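Long-range contacts in putative sarcosine dimethylglycine methyltransferase (Galdieria sulphuraria, PDB 2O57), which is probably an S-adenosylmethionine-dependent methyltransferase acting on sarcosine and dimethylglycine, although its function is not established: residues E43-G48 with D57-A62; Y50-D55 with L238-S243; G78-Q83 with F104-D109; R82-L87 with Y151-S156. One frame throughout, in Å; residues are numbered along the deposited sequence.

Contact 1: E43-G48 with D57-A62; sequences EDIHVG and DEIREA
Ile59 opens the contact on the side of 57-62. Its CG2 meets CG2 of Ile45 at 3.8 Å, methyl against methyl, and the two side chains cross at about a right angle. Trp40 of helix 27-40 packs on both. Arg60 follows. Its chain bends at chi2 (68°) and chi3, which brings the guanidinium back to Glu43. Arg60 NH1 donates to Glu43 O at 2.8 Å, nearly straight at 164°. The carbonyl is met in the guanidinium plane, while NH1 sits above the plane of the carbonyl. The Glu43 carboxylate stacks flat on one face, its plane 3° from that of the guanidinium. Glu43 OE1 and Arg60 NH1, 3.6 Å apart, therefore pair by charge alone. A water accepts from Arg60 NH1 and donates to Glu43 OE2 at 3.0 Å. Ile45 CD1 lies 3.5 Å from Arg60 NH1, and Arg60 NH2 bonds Trp40 O. At Ala62 the backbones come close: Ala62 O is 3.4 Å from Gly48 CA, and a side chain on Gly48 would collide with Ala62 CB. The loop thus packs on the first turn of helix 59-76. Asp44 bonds the backbone of Tyr93 and Gly95, in what is probably the glycine-rich cofactor loop of a Rossmann-like methyltransferase.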
loop_
_atom_site.group_PDB
_atom_site.type_symbol
_atom_site.label_atom_id
_atom_site.label_comp_id
_atom_site.label_asym_id
_atom_site.label_seq_id
_atom_site.Cartn_x
_atom_site.Cartn_y
_atom_site.Cartn_z
ATOM N N GLU A 43 -20.432 11.179 -9.144
ATOM C CA GLU A 43 -18.974 11.056 -9.039
ATOM C C GLU A 43 -18.722 10.108 -7.876
ATOM O O GLU A 43 -18.748 10.515 -6.692
ATOM C CB GLU A 43 -18.311 12.409 -8.825
ATOM C CG GLU A 43 -16.795 12.349 -8.872
ATOM C CD GLU A 43 -16.119 13.645 -8.381
ATOM O OE1 GLU A 43 -16.814 14.670 -8.265
ATOM O OE2 GLU A 43 -14.896 13.618 -8.077
ATOM N N ASP A 44 -18.514 8.840 -8.228
ATOM C CA ASP A 44 -18.579 7.734 -7.269
ATOM C C ASP A 44 -17.574 7.859 -6.133
ATOM O O ASP A 44 -16.425 8.226 -6.372
ATOM C CB ASP A 44 -18.344 6.415 -7.980
ATOM C CG ASP A 44 -19.338 6.170 -9.082
ATOM O OD1 ASP A 44 -20.295 5.407 -8.872
ATOM O OD2 ASP A 44 -19.167 6.741 -10.148
ATOM N N ILE A 45 -18.050 7.526 -4.937
ATOM C CA ILE A 45 -17.277 7.384 -3.694
ATOM C C ILE A 45 -16.841 5.938 -3.417
ATOM O O ILE A 45 -17.652 4.985 -3.481
ATOM C CB ILE A 45 -18.147 7.882 -2.482
ATOM C CG1 ILE A 45 -18.556 9.344 -2.678
ATOM C CG2 ILE A 45 -17.445 7.634 -1.078
ATOM C CD1 ILE A 45 -17.351 10.368 -2.711
ATOM N N HIS A 46 -15.584 5.783 -3.009
ATOM C CA HIS A 46 -15.077 4.508 -2.531
ATOM C C HIS A 46 -14.270 4.807 -1.272
ATOM O O HIS A 46 -14.129 5.987 -0.904
ATOM C CB HIS A 46 -14.187 3.806 -3.582
ATOM C CG HIS A 46 -14.855 3.660 -4.919
ATOM N ND1 HIS A 46 -14.740 4.612 -5.907
ATOM C CD2 HIS A 46 -15.703 2.716 -5.395
ATOM C CE1 HIS A 46 -15.456 4.243 -6.958
ATOM N NE2 HIS A 46 -16.056 3.096 -6.673
ATOM N N VAL A 47 -13.764 3.757 -0.623
ATOM C CA VAL A 47 -13.032 3.942 0.639
ATOM C C VAL A 47 -11.905 4.944 0.422
ATOM O O VAL A 47 -11.161 4.809 -0.508
ATOM C CB VAL A 47 -12.555 2.628 1.239
ATOM C CG1 VAL A 47 -11.793 2.861 2.547
ATOM C CG2 VAL A 47 -13.787 1.689 1.517
ATOM N N GLY A 48 -11.839 5.967 1.275
ATOM C CA GLY A 48 -10.948 7.092 1.097
ATOM C C GLY A 48 -9.599 6.957 1.795
ATOM O O GLY A 48 -9.430 6.128 2.692
ATOM N N ASP A 57 -11.663 16.388 7.727
ATOM C CA ASP A 57 -11.437 16.006 6.334
ATOM C C ASP A 57 -12.781 15.733 5.654
ATOM O O ASP A 57 -13.786 15.543 6.313
ATOM C CB ASP A 57 -10.512 14.780 6.282
ATOM C CG ASP A 57 -9.811 14.614 4.932
ATOM O OD1 ASP A 57 -9.789 15.550 4.128
ATOM O OD2 ASP A 57 -9.255 13.533 4.689
ATOM N N GLU A 58 -12.831 15.803 4.341
ATOM C CA GLU A 58 -14.086 15.507 3.662
ATOM C C GLU A 58 -13.985 14.176 2.914
ATOM O O GLU A 58 -12.930 13.828 2.369
ATOM C CB GLU A 58 -14.458 16.639 2.683
ATOM C CG GLU A 58 -14.504 18.064 3.271
ATOM C CD GLU A 58 -15.746 18.355 4.081
ATOM O OE1 GLU A 58 -16.564 17.414 4.315
ATOM O OE2 GLU A 58 -15.905 19.549 4.484
ATOM N N ILE A 59 -15.100 13.450 2.874
ATOM C CA ILE A 59 -15.167 12.157 2.213
ATOM C C ILE A 59 -14.826 12.300 0.704
ATOM O O ILE A 59 -14.080 11.513 0.163
ATOM C CB ILE A 59 -16.564 11.535 2.441
ATOM C CG1 ILE A 59 -16.737 11.201 3.933
ATOM C CG2 ILE A 59 -16.822 10.343 1.482
ATOM C CD1 ILE A 59 -18.094 10.611 4.303
ATOM N N ARG A 60 -15.387 13.309 0.042
ATOM C CA ARG A 60 -15.070 13.593 -1.364
ATOM C C ARG A 60 -13.548 13.676 -1.588
ATOM O O ARG A 60 -12.996 13.024 -2.474
ATOM C CB ARG A 60 -15.721 14.936 -1.797
ATOM C CG ARG A 60 -15.261 15.485 -3.147
ATOM C CD ARG A 60 -15.719 14.617 -4.310
ATOM N NE ARG A 60 -17.142 14.784 -4.591
ATOM C CZ ARG A 60 -17.940 13.844 -5.098
ATOM N NH1 ARG A 60 -17.459 12.622 -5.377
ATOM N NH2 ARG A 60 -19.229 14.134 -5.327
ATOM N N GLU A 61 -12.889 14.507 -0.789
ATOM C CA GLU A 61 -11.434 14.708 -0.901
ATOM C C GLU A 61 -10.693 13.382 -0.693
ATOM O O GLU A 61 -9.829 13.035 -1.477
ATOM C CB GLU A 61 -10.954 15.740 0.136
ATOM C CG GLU A 61 -11.065 17.182 -0.292
ATOM C CD GLU A 61 -10.081 17.523 -1.439
ATOM O OE1 GLU A 61 -8.972 18.076 -1.170
ATOM O OE2 GLU A 61 -10.413 17.204 -2.603
ATOM N N ALA A 62 -11.021 12.651 0.386
ATOM C CA ALA A 62 -10.389 11.347 0.659
ATOM C C ALA A 62 -10.619 10.305 -0.462
ATOM O O ALA A 62 -9.713 9.563 -0.817
ATOM C CB ALA A 62 -10.886 10.786 1.970
HETATM O O HOH W 1 -14.721 11.911 -5.625
#

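Contact 2: Y50-D55 with L238-S243; sequences YKEPVD and LVHHYS
Tyr50 and His240 mark the closest backbone approach, with CA atoms 7.0 Å apart. The loop 50-55, with a cis peptide before Pro53, runs beside helix 235-251. Val54 CG2 stands over the centre of the His240 ring, 3.6 Å from its centroid, in a CH-pi contact only 4° off the normal. Tyr50 CD2 rests on His240 CB at 3.7 Å. Chi1 of -66° turns the His240 ring beside its own backbone N, where Val54 CG2 can sit on its face. A water held by Tyr50 N reaches His240 ND1 weakly. With alanine at His240, Val54 CG2 would probably lose the ring face beneath it, and the weak water link through ND1 would go too. Ile297 of the second subunit also packs on His240. Tyr50 OH meets His241 ND1 at 2.6 Å, at the imidazole edge, and either could be the donor. The two rings lie rim to rim, planes 45° apart. This short bond gives a buried hydroxyl a partner and is likely to restrain rotation of the His241 ring.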
loop_
_atom_site.group_PDB
_atom_site.type_symbol
_atom_site.label_atom_id
_atom_site.label_comp_id
_atom_site.label_asym_id
_atom_site.label_seq_id
_atom_site.Cartn_x
_atom_site.Cartn_y
_atom_site.Cartn_z
ATOM N N TYR A 50 -7.665 9.255 4.192
ATOM C CA TYR A 50 -8.008 10.410 5.059
ATOM C C TYR A 50 -6.790 11.115 5.688
ATOM O O TYR A 50 -5.796 10.477 6.031
ATOM C CB TYR A 50 -9.011 10.009 6.153
ATOM C CG TYR A 50 -10.354 9.694 5.530
ATOM C CD1 TYR A 50 -11.322 10.708 5.378
ATOM C CD2 TYR A 50 -10.646 8.404 5.074
ATOM C CE1 TYR A 50 -12.567 10.461 4.777
ATOM C CE2 TYR A 50 -11.901 8.136 4.434
ATOM C CZ TYR A 50 -12.852 9.160 4.307
ATOM O OH TYR A 50 -14.050 8.882 3.679
ATOM N N LYS A 51 -6.870 12.437 5.799
ATOM C CA LYS A 51 -5.791 13.257 6.365
ATOM C C LYS A 51 -6.230 13.619 7.784
ATOM O O LYS A 51 -7.363 14.039 7.968
ATOM C CB LYS A 51 -5.658 14.533 5.529
ATOM C CG LYS A 51 -4.654 15.555 6.027
ATOM C CD LYS A 51 -4.504 16.687 4.976
ATOM C CE LYS A 51 -3.619 17.846 5.497
ATOM N NZ LYS A 51 -3.347 18.896 4.421
ATOM N N GLU A 52 -5.360 13.464 8.776
ATOM C CA GLU A 52 -5.661 13.943 10.154
ATOM C C GLU A 52 -5.666 15.460 10.252
ATOM O O GLU A 52 -4.875 16.101 9.557
ATOM C CB GLU A 52 -4.635 13.388 11.149
ATOM C CG GLU A 52 -4.745 11.883 11.285
ATOM C CD GLU A 52 -5.854 11.454 12.255
ATOM O OE1 GLU A 52 -6.631 12.323 12.733
ATOM O OE2 GLU A 52 -5.960 10.231 12.516
ATOM N N PRO A 53 -6.572 16.059 11.083
ATOM C CA PRO A 53 -7.662 15.432 11.860
ATOM C C PRO A 53 -8.822 14.983 10.966
ATOM O O PRO A 53 -9.418 15.784 10.201
ATOM C CB PRO A 53 -8.095 16.524 12.852
ATOM C CG PRO A 53 -7.672 17.850 12.182
ATOM C CD PRO A 53 -6.491 17.523 11.285
ATOM N N VAL A 54 -9.083 13.683 11.014
ATOM C CA VAL A 54 -10.026 13.049 10.125
ATOM C C VAL A 54 -11.423 13.695 10.234
ATOM O O VAL A 54 -12.139 13.799 9.239
ATOM C CB VAL A 54 -10.059 11.521 10.386
ATOM C CG1 VAL A 54 -11.120 10.858 9.566
ATOM C CG2 VAL A 54 -8.681 10.893 10.078
ATOM N N ASP A 55 -11.794 14.152 11.427
ATOM C CA ASP A 55 -13.141 14.746 11.608
ATOM C C ASP A 55 -13.297 16.024 10.756
ATOM O O ASP A 55 -14.418 16.355 10.340
ATOM C CB ASP A 55 -13.425 15.008 13.093
ATOM C CG ASP A 55 -12.716 16.228 13.599
ATOM O OD1 ASP A 55 -11.519 16.138 13.921
ATOM O OD2 ASP A 55 -13.360 17.294 13.643
ATOM N N LEU A 238 -10.301 1.973 6.384
ATOM C CA LEU A 238 -11.568 1.291 6.614
ATOM C C LEU A 238 -12.326 1.939 7.787
ATOM O O LEU A 238 -13.513 2.326 7.634
ATOM C CB LEU A 238 -11.334 -0.184 6.898
ATOM C CG LEU A 238 -12.632 -1.013 6.964
ATOM C CD1 LEU A 238 -12.942 -1.535 5.613
ATOM C CD2 LEU A 238 -12.441 -2.169 7.945
ATOM N N VAL A 239 -11.634 2.080 8.922
ATOM C CA VAL A 239 -12.199 2.711 10.141
ATOM C C VAL A 239 -12.600 4.165 9.901
ATOM O O VAL A 239 -13.745 4.550 10.213
ATOM C CB VAL A 239 -11.242 2.585 11.360
ATOM C CG1 VAL A 239 -11.721 3.472 12.554
ATOM C CG2 VAL A 239 -11.135 1.136 11.746
ATOM N N HIS A 240 -11.701 4.959 9.308
ATOM C CA HIS A 240 -12.006 6.374 9.113
ATOM C C HIS A 240 -13.172 6.531 8.149
ATOM O O HIS A 240 -14.051 7.356 8.384
ATOM C CB HIS A 240 -10.824 7.115 8.519
ATOM C CG HIS A 240 -9.647 7.189 9.437
ATOM N ND1 HIS A 240 -8.347 7.181 8.980
ATOM C CD2 HIS A 240 -9.577 7.273 10.786
ATOM C CE1 HIS A 240 -7.521 7.263 10.011
ATOM N NE2 HIS A 240 -8.239 7.306 11.117
ATOM N N HIS A 241 -13.124 5.785 7.053
ATOM C CA HIS A 241 -14.104 5.959 5.981
ATOM C C HIS A 241 -15.513 5.623 6.459
ATOM O O HIS A 241 -16.432 6.410 6.262
ATOM C CB HIS A 241 -13.781 5.054 4.812
ATOM C CG HIS A 241 -14.673 5.276 3.635
ATOM N ND1 HIS A 241 -14.671 6.455 2.910
ATOM C CD2 HIS A 241 -15.621 4.482 3.086
ATOM C CE1 HIS A 241 -15.552 6.351 1.928
ATOM N NE2 HIS A 241 -16.139 5.162 2.014
ATOM N N TYR A 242 -15.670 4.462 7.089
ATOM C CA TYR A 242 -16.985 4.077 7.562
ATOM C C TYR A 242 -17.493 4.919 8.734
ATOM O O TYR A 242 -18.690 5.211 8.776
ATOM C CB TYR A 242 -17.054 2.578 7.801
ATOM C CG TYR A 242 -17.036 1.847 6.482
ATOM C CD1 TYR A 242 -17.969 2.171 5.475
ATOM C CD2 TYR A 242 -16.086 0.884 6.207
ATOM C CE1 TYR A 242 -17.954 1.522 4.239
ATOM C CE2 TYR A 242 -16.070 0.218 4.952
ATOM C CZ TYR A 242 -16.990 0.537 4.003
ATOM O OH TYR A 242 -16.974 -0.123 2.802
ATOM N N SER A 243 -16.572 5.394 9.594
ATOM C CA SER A 243 -16.925 6.383 10.634
ATOM C C SER A 243 -17.440 7.705 10.012
ATOM O O SER A 243 -18.471 8.267 10.452
ATOM C CB SER A 243 -15.698 6.677 11.543
ATOM O OG SER A 243 -15.316 5.495 12.225
HETATM O O HOH W 2 -7.090 6.983 5.922
#

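Contact 3: G78-Q83 with F104-D109; sequences GVLQRQ and FGVSID
Leu80 and Phe104 form the apolar part of the contact. Leu80 CD1 sits over the centre of the Phe104 ring, 3.8 Å from the centroid and 13° off the normal, a CH-pi contact. Leu80 CB lies 3.7 Å from Phe104 CD1. Val106 adds its CG1, 4.3 Å from Leu80 CD2 and 3.3 Å from Gln81 O. A serine in place of Phe104 is likely to strip Leu80 CD1 of its aromatic cover and open a gap toward Ala71 and Ala75 of helix 59-76. In the Rossmann-like fold, 78-83 leads into the first strand, 85-89, and 104-109 joins helix 95-104 to the second strand, 107-112, of a beta-alpha-beta unit. One direct hydrogen bond joins the segments. Gln83 N donates to Gly105 O at 2.9 Å, almost straight at 175°. Two waters extend the polar contact. One donates to Leu80 O at 2.6 Å and to Phe104 O; the other links Gln83 O and Ser107 OG. Arg82 adds a packing contact. Its chain bends at chi3 (77°), and one guanidinium face covers Phe104 O and Gly105 CA. Arg82 NH1 is 3.4 Å from Phe104 O, too poorly angled for a hydrogen bond. A side chain on Gly105 would run into Arg82 NH2.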
loop_
_atom_site.group_PDB
_atom_site.type_symbol
_atom_site.label_atom_id
_atom_site.label_comp_id
_atom_site.label_asym_id
_atom_site.label_seq_id
_atom_site.Cartn_x
_atom_site.Cartn_y
_atom_site.Cartn_z
ATOM N N GLY A 78 3.253 1.171 -16.487
ATOM C CA GLY A 78 3.312 1.450 -17.923
ATOM C C GLY A 78 2.042 1.268 -18.740
ATOM O O GLY A 78 2.030 1.634 -19.909
ATOM N N VAL A 79 0.961 0.774 -18.132
ATOM C CA VAL A 79 -0.242 0.400 -18.911
ATOM C C VAL A 79 -1.137 1.575 -19.291
ATOM O O VAL A 79 -1.973 1.438 -20.212
ATOM C CB VAL A 79 -1.136 -0.688 -18.241
ATOM C CG1 VAL A 79 -0.396 -2.060 -18.163
ATOM C CG2 VAL A 79 -1.672 -0.228 -16.866
ATOM N N LEU A 80 -0.960 2.727 -18.650
ATOM C CA LEU A 80 -1.899 3.847 -18.858
ATOM C C LEU A 80 -1.467 4.811 -19.996
ATOM O O LEU A 80 -1.421 6.037 -19.859
ATOM C CB LEU A 80 -2.260 4.548 -17.525
ATOM C CG LEU A 80 -2.899 3.694 -16.391
ATOM C CD1 LEU A 80 -3.158 4.541 -15.109
ATOM C CD2 LEU A 80 -4.186 3.092 -16.872
ATOM N N GLN A 81 -1.134 4.216 -21.133
ATOM C CA GLN A 81 -0.768 4.964 -22.332
ATOM C C GLN A 81 -2.041 5.549 -22.945
ATOM O O GLN A 81 -3.139 5.028 -22.718
ATOM C CB GLN A 81 -0.052 4.028 -23.324
ATOM C CG GLN A 81 1.169 3.298 -22.738
ATOM C CD GLN A 81 2.307 4.255 -22.377
ATOM O OE1 GLN A 81 2.557 5.237 -23.091
ATOM N NE2 GLN A 81 3.018 3.965 -21.281
ATOM N N ARG A 82 -1.906 6.636 -23.709
ATOM C CA ARG A 82 -3.013 7.159 -24.495
ATOM C C ARG A 82 -3.563 6.042 -25.366
ATOM O O ARG A 82 -2.800 5.271 -25.948
ATOM C CB ARG A 82 -2.553 8.298 -25.415
ATOM C CG ARG A 82 -1.902 9.457 -24.680
ATOM C CD ARG A 82 -1.973 10.755 -25.500
ATOM N NE ARG A 82 -3.312 11.344 -25.443
ATOM C CZ ARG A 82 -3.860 11.875 -24.343
ATOM N NH1 ARG A 82 -3.196 11.887 -23.184
ATOM N NH2 ARG A 82 -5.085 12.387 -24.397
ATOM N N GLN A 83 -4.889 5.952 -25.427
ATOM C CA GLN A 83 -5.584 4.905 -26.197
ATOM C C GLN A 83 -5.454 3.437 -25.680
ATOM O O GLN A 83 -5.988 2.508 -26.309
ATOM C CB GLN A 83 -5.243 5.005 -27.693
ATOM C CG GLN A 83 -5.634 6.353 -28.334
ATOM C CD GLN A 83 -5.485 6.332 -29.856
ATOM O OE1 GLN A 83 -6.435 6.618 -30.589
ATOM N NE2 GLN A 83 -4.295 5.985 -30.336
ATOM N N PHE A 104 -5.522 10.390 -18.401
ATOM C CA PHE A 104 -4.588 9.580 -19.218
ATOM C C PHE A 104 -4.955 9.463 -20.709
ATOM O O PHE A 104 -4.133 9.030 -21.517
ATOM C CB PHE A 104 -4.457 8.167 -18.605
ATOM C CG PHE A 104 -3.871 8.170 -17.230
ATOM C CD1 PHE A 104 -2.482 8.261 -17.053
ATOM C CD2 PHE A 104 -4.703 8.124 -16.101
ATOM C CE1 PHE A 104 -1.928 8.280 -15.772
ATOM C CE2 PHE A 104 -4.164 8.139 -14.800
ATOM C CZ PHE A 104 -2.777 8.233 -14.630
ATOM N N GLY A 105 -6.171 9.843 -21.089
ATOM C CA GLY A 105 -6.609 9.656 -22.470
ATOM C C GLY A 105 -6.714 8.188 -22.898
ATOM O O GLY A 105 -6.599 7.873 -24.086
ATOM N N VAL A 106 -6.924 7.288 -21.936
ATOM C CA VAL A 106 -7.257 5.894 -22.221
ATOM C C VAL A 106 -8.730 5.805 -22.664
ATOM O O VAL A 106 -9.496 6.777 -22.568
ATOM C CB VAL A 106 -7.098 4.988 -20.932
ATOM C CG1 VAL A 106 -5.628 4.810 -20.530
ATOM C CG2 VAL A 106 -7.937 5.546 -19.752
ATOM N N SER A 107 -9.126 4.617 -23.094
ATOM C CA SER A 107 -10.527 4.278 -23.303
ATOM C C SER A 107 -10.969 3.269 -22.240
ATOM O O SER A 107 -10.202 2.370 -21.874
ATOM C CB SER A 107 -10.691 3.667 -24.693
ATOM O OG SER A 107 -10.357 4.636 -25.698
ATOM N N ILE A 108 -12.193 3.409 -21.751
ATOM C CA ILE A 108 -12.697 2.552 -20.676
ATOM C C ILE A 108 -14.027 1.920 -21.067
ATOM O O ILE A 108 -14.964 2.635 -21.444
ATOM C CB ILE A 108 -12.931 3.347 -19.354
ATOM C CG1 ILE A 108 -11.640 4.054 -18.862
ATOM C CG2 ILE A 108 -13.510 2.439 -18.253
ATOM C CD1 ILE A 108 -10.643 3.127 -18.234
ATOM N N ASP A 109 -14.126 0.595 -20.919
ATOM C CA ASP A 109 -15.428 -0.069 -20.962
ATOM C C ASP A 109 -15.855 -0.301 -19.513
ATOM O O ASP A 109 -15.112 -0.912 -18.742
ATOM C CB ASP A 109 -15.355 -1.409 -21.673
ATOM C CG ASP A 109 -15.049 -1.276 -23.158
ATOM O OD1 ASP A 109 -15.302 -0.217 -23.755
ATOM O OD2 ASP A 109 -14.587 -2.252 -23.735
HETATM O O HOH W 3 -1.390 8.485 -20.750
HETATM O O HOH W 4 -8.651 2.901 -27.458
#

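Contact 4: R82-L87 with Y151-S156; sequences RQAKGL and YDFIWS
Leu87, on one face of the central mixed sheet of a Rossmann-like methyltransferase fold, packs against Tyr151 just before the strand turns at Asp152. Strands 85-89 and 151-157 are parallel neighbours here. Leu87 CB stands over the centre of the Tyr151 ring, 3.6 Å from the centroid and 3° off the normal. Leu87 CD1 and CD2 spread over the same ring, and Lys85 CG lies along its CD1 and CE1 atoms. Tyr151 OH bonds Asp109, which also pairs with Lys85 NZ. Ile154 lies on the Leu87 side, its CG1 4.2 Å from Leu87 CB, and Val176 packs on both. On the other face Phe153 takes chi1 of 68°, the crowded position. This lays its ring flat over Gly86, whose CA is 3.5 Å from the Phe153 centroid in another CH-pi contact. A side chain on Gly86 would strike Phe153 CE1. Ala84 CB meets the ring edge at CE2. The strands are joined by Leu87 N to Phe153 O at 3.0 Å and Trp155 N to Leu87 O at 2.9 Å. Lys85 O receives two weak bonds, from Asp152 N and Phe153 N. Lys85 N donates to the anti lone pair of Asp152 OD2 at 2.7 Å and 174°.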
loop_
_atom_site.group_PDB
_atom_site.type_symbol
_atom_site.label_atom_id
_atom_site.label_comp_id
_atom_site.label_asym_id
_atom_site.label_seq_id
_atom_site.Cartn_x
_atom_site.Cartn_y
_atom_site.Cartn_z
ATOM N N ARG A 82 -1.906 6.636 -23.709
ATOM C CA ARG A 82 -3.013 7.159 -24.495
ATOM C C ARG A 82 -3.563 6.042 -25.366
ATOM O O ARG A 82 -2.800 5.271 -25.948
ATOM C CB ARG A 82 -2.553 8.298 -25.415
ATOM C CG ARG A 82 -1.902 9.457 -24.680
ATOM C CD ARG A 82 -1.973 10.755 -25.500
ATOM N NE ARG A 82 -3.312 11.344 -25.443
ATOM C CZ ARG A 82 -3.860 11.875 -24.343
ATOM N NH1 ARG A 82 -3.196 11.887 -23.184
ATOM N NH2 ARG A 82 -5.085 12.387 -24.397
ATOM N N GLN A 83 -4.889 5.952 -25.427
ATOM C CA GLN A 83 -5.584 4.905 -26.197
ATOM C C GLN A 83 -5.454 3.437 -25.680
ATOM O O GLN A 83 -5.988 2.508 -26.309
ATOM C CB GLN A 83 -5.243 5.005 -27.693
ATOM C CG GLN A 83 -5.634 6.353 -28.334
ATOM C CD GLN A 83 -5.485 6.332 -29.856
ATOM O OE1 GLN A 83 -6.435 6.618 -30.589
ATOM N NE2 GLN A 83 -4.295 5.985 -30.336
ATOM N N ALA A 84 -4.780 3.223 -24.537
ATOM C CA ALA A 84 -4.830 1.916 -23.875
ATOM C C ALA A 84 -6.281 1.637 -23.515
ATOM O O ALA A 84 -7.055 2.551 -23.232
ATOM C CB ALA A 84 -3.936 1.880 -22.590
ATOM N N LYS A 85 -6.650 0.375 -23.509
ATOM C CA LYS A 85 -8.035 0.002 -23.270
ATOM C C LYS A 85 -8.176 -0.684 -21.921
ATOM O O LYS A 85 -7.522 -1.702 -21.645
ATOM C CB LYS A 85 -8.514 -0.946 -24.388
ATOM C CG LYS A 85 -10.009 -1.068 -24.461
ATOM C CD LYS A 85 -10.558 -0.243 -25.591
ATOM C CE LYS A 85 -12.072 -0.444 -25.688
ATOM N NZ LYS A 85 -12.419 -1.866 -26.076
ATOM N N GLY A 86 -9.027 -0.106 -21.083
ATOM C CA GLY A 86 -9.277 -0.672 -19.780
ATOM C C GLY A 86 -10.714 -1.040 -19.597
ATOM O O GLY A 86 -11.603 -0.552 -20.335
ATOM N N LEU A 87 -10.916 -1.915 -18.619
ATOM C CA LEU A 87 -12.198 -2.432 -18.217
ATOM C C LEU A 87 -12.447 -2.049 -16.766
ATOM O O LEU A 87 -11.607 -2.337 -15.864
ATOM C CB LEU A 87 -12.191 -3.957 -18.391
ATOM C CG LEU A 87 -13.408 -4.697 -17.850
ATOM C CD1 LEU A 87 -14.723 -4.238 -18.581
ATOM C CD2 LEU A 87 -13.208 -6.210 -17.852
ATOM N N TYR A 151 -8.105 -6.438 -22.972
ATOM C CA TYR A 151 -7.752 -5.261 -22.190
ATOM C C TYR A 151 -6.295 -5.083 -21.820
ATOM O O TYR A 151 -5.636 -6.003 -21.372
ATOM C CB TYR A 151 -8.660 -5.169 -20.939
ATOM C CG TYR A 151 -10.117 -5.011 -21.338
ATOM C CD1 TYR A 151 -10.592 -3.787 -21.798
ATOM C CD2 TYR A 151 -10.984 -6.093 -21.316
ATOM C CE1 TYR A 151 -11.899 -3.625 -22.202
ATOM C CE2 TYR A 151 -12.312 -5.968 -21.717
ATOM C CZ TYR A 151 -12.760 -4.726 -22.172
ATOM O OH TYR A 151 -14.070 -4.564 -22.571
ATOM N N ASP A 152 -5.813 -3.859 -21.952
ATOM C CA ASP A 152 -4.522 -3.518 -21.399
ATOM C C ASP A 152 -4.539 -3.525 -19.878
ATOM O O ASP A 152 -3.536 -3.816 -19.265
ATOM C CB ASP A 152 -4.096 -2.167 -21.931
ATOM C CG ASP A 152 -3.970 -2.175 -23.432
ATOM O OD1 ASP A 152 -3.084 -2.917 -23.892
ATOM O OD2 ASP A 152 -4.777 -1.518 -24.130
ATOM N N PHE A 153 -5.688 -3.203 -19.276
ATOM C CA PHE A 153 -5.803 -3.097 -17.821
ATOM C C PHE A 153 -7.256 -3.228 -17.349
ATOM O O PHE A 153 -8.214 -3.050 -18.127
ATOM C CB PHE A 153 -5.168 -1.787 -17.279
ATOM C CG PHE A 153 -5.906 -0.538 -17.674
ATOM C CD1 PHE A 153 -6.901 -0.003 -16.840
ATOM C CD2 PHE A 153 -5.596 0.137 -18.871
ATOM C CE1 PHE A 153 -7.592 1.179 -17.218
ATOM C CE2 PHE A 153 -6.268 1.313 -19.247
ATOM C CZ PHE A 153 -7.271 1.834 -18.402
ATOM N N ILE A 154 -7.383 -3.637 -16.093
ATOM C CA ILE A 154 -8.641 -3.720 -15.360
ATOM C C ILE A 154 -8.519 -2.876 -14.076
ATOM O O ILE A 154 -7.492 -2.914 -13.352
ATOM C CB ILE A 154 -9.031 -5.171 -14.976
ATOM C CG1 ILE A 154 -9.279 -5.991 -16.223
ATOM C CG2 ILE A 154 -10.290 -5.194 -14.015
ATOM C CD1 ILE A 154 -9.462 -7.555 -15.969
ATOM N N TRP A 155 -9.596 -2.154 -13.780
ATOM C CA TRP A 155 -9.704 -1.312 -12.599
ATOM C C TRP A 155 -10.965 -1.773 -11.911
ATOM O O TRP A 155 -12.027 -1.911 -12.575
ATOM C CB TRP A 155 -9.884 0.127 -13.074
ATOM C CG TRP A 155 -10.238 1.216 -12.042
ATOM C CD1 TRP A 155 -11.482 1.508 -11.524
ATOM C CD2 TRP A 155 -9.338 2.184 -11.488
ATOM N NE1 TRP A 155 -11.411 2.611 -10.687
ATOM C CE2 TRP A 155 -10.107 3.042 -10.641
ATOM C CE3 TRP A 155 -7.961 2.425 -11.635
ATOM C CZ2 TRP A 155 -9.537 4.120 -9.936
ATOM C CZ3 TRP A 155 -7.378 3.499 -10.928
ATOM C CH2 TRP A 155 -8.183 4.350 -10.106
ATOM N N SER A 156 -10.884 -2.034 -10.603
ATOM C CA SER A 156 -12.106 -2.400 -9.865
ATOM C C SER A 156 -12.014 -1.902 -8.425
ATOM O O SER A 156 -11.184 -2.374 -7.653
ATOM C CB SER A 156 -12.290 -3.924 -9.907
ATOM O OG SER A 156 -13.514 -4.296 -9.296
#

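The contacts form two pairs. Contacts 1 and 2 have centres 10 Å apart and share a patch where Ala62 CB lies 3.3 Å from Tyr50 CE1. Lys51 N also bonds Asp57 OD2. Contacts 3 and 4, centres 6 Å apart, share Arg82 and Gln83. Contact 3 lies at the start of neighbouring strands 85-89 and 107-112, with Asp109 N 2.8 Å from Gly86 O, while contact 4 pairs 85-89 with 151-157. Helix 59-76 leads from the first pair to the second. Contacts 1 and 4 do not touch: their nearest atoms are about 6 Å apart. Strand 85-89 runs into the glycine-rich turn that probably binds the methyl donor, and Asp44 of contact 1 hydrogen-bonds that turn.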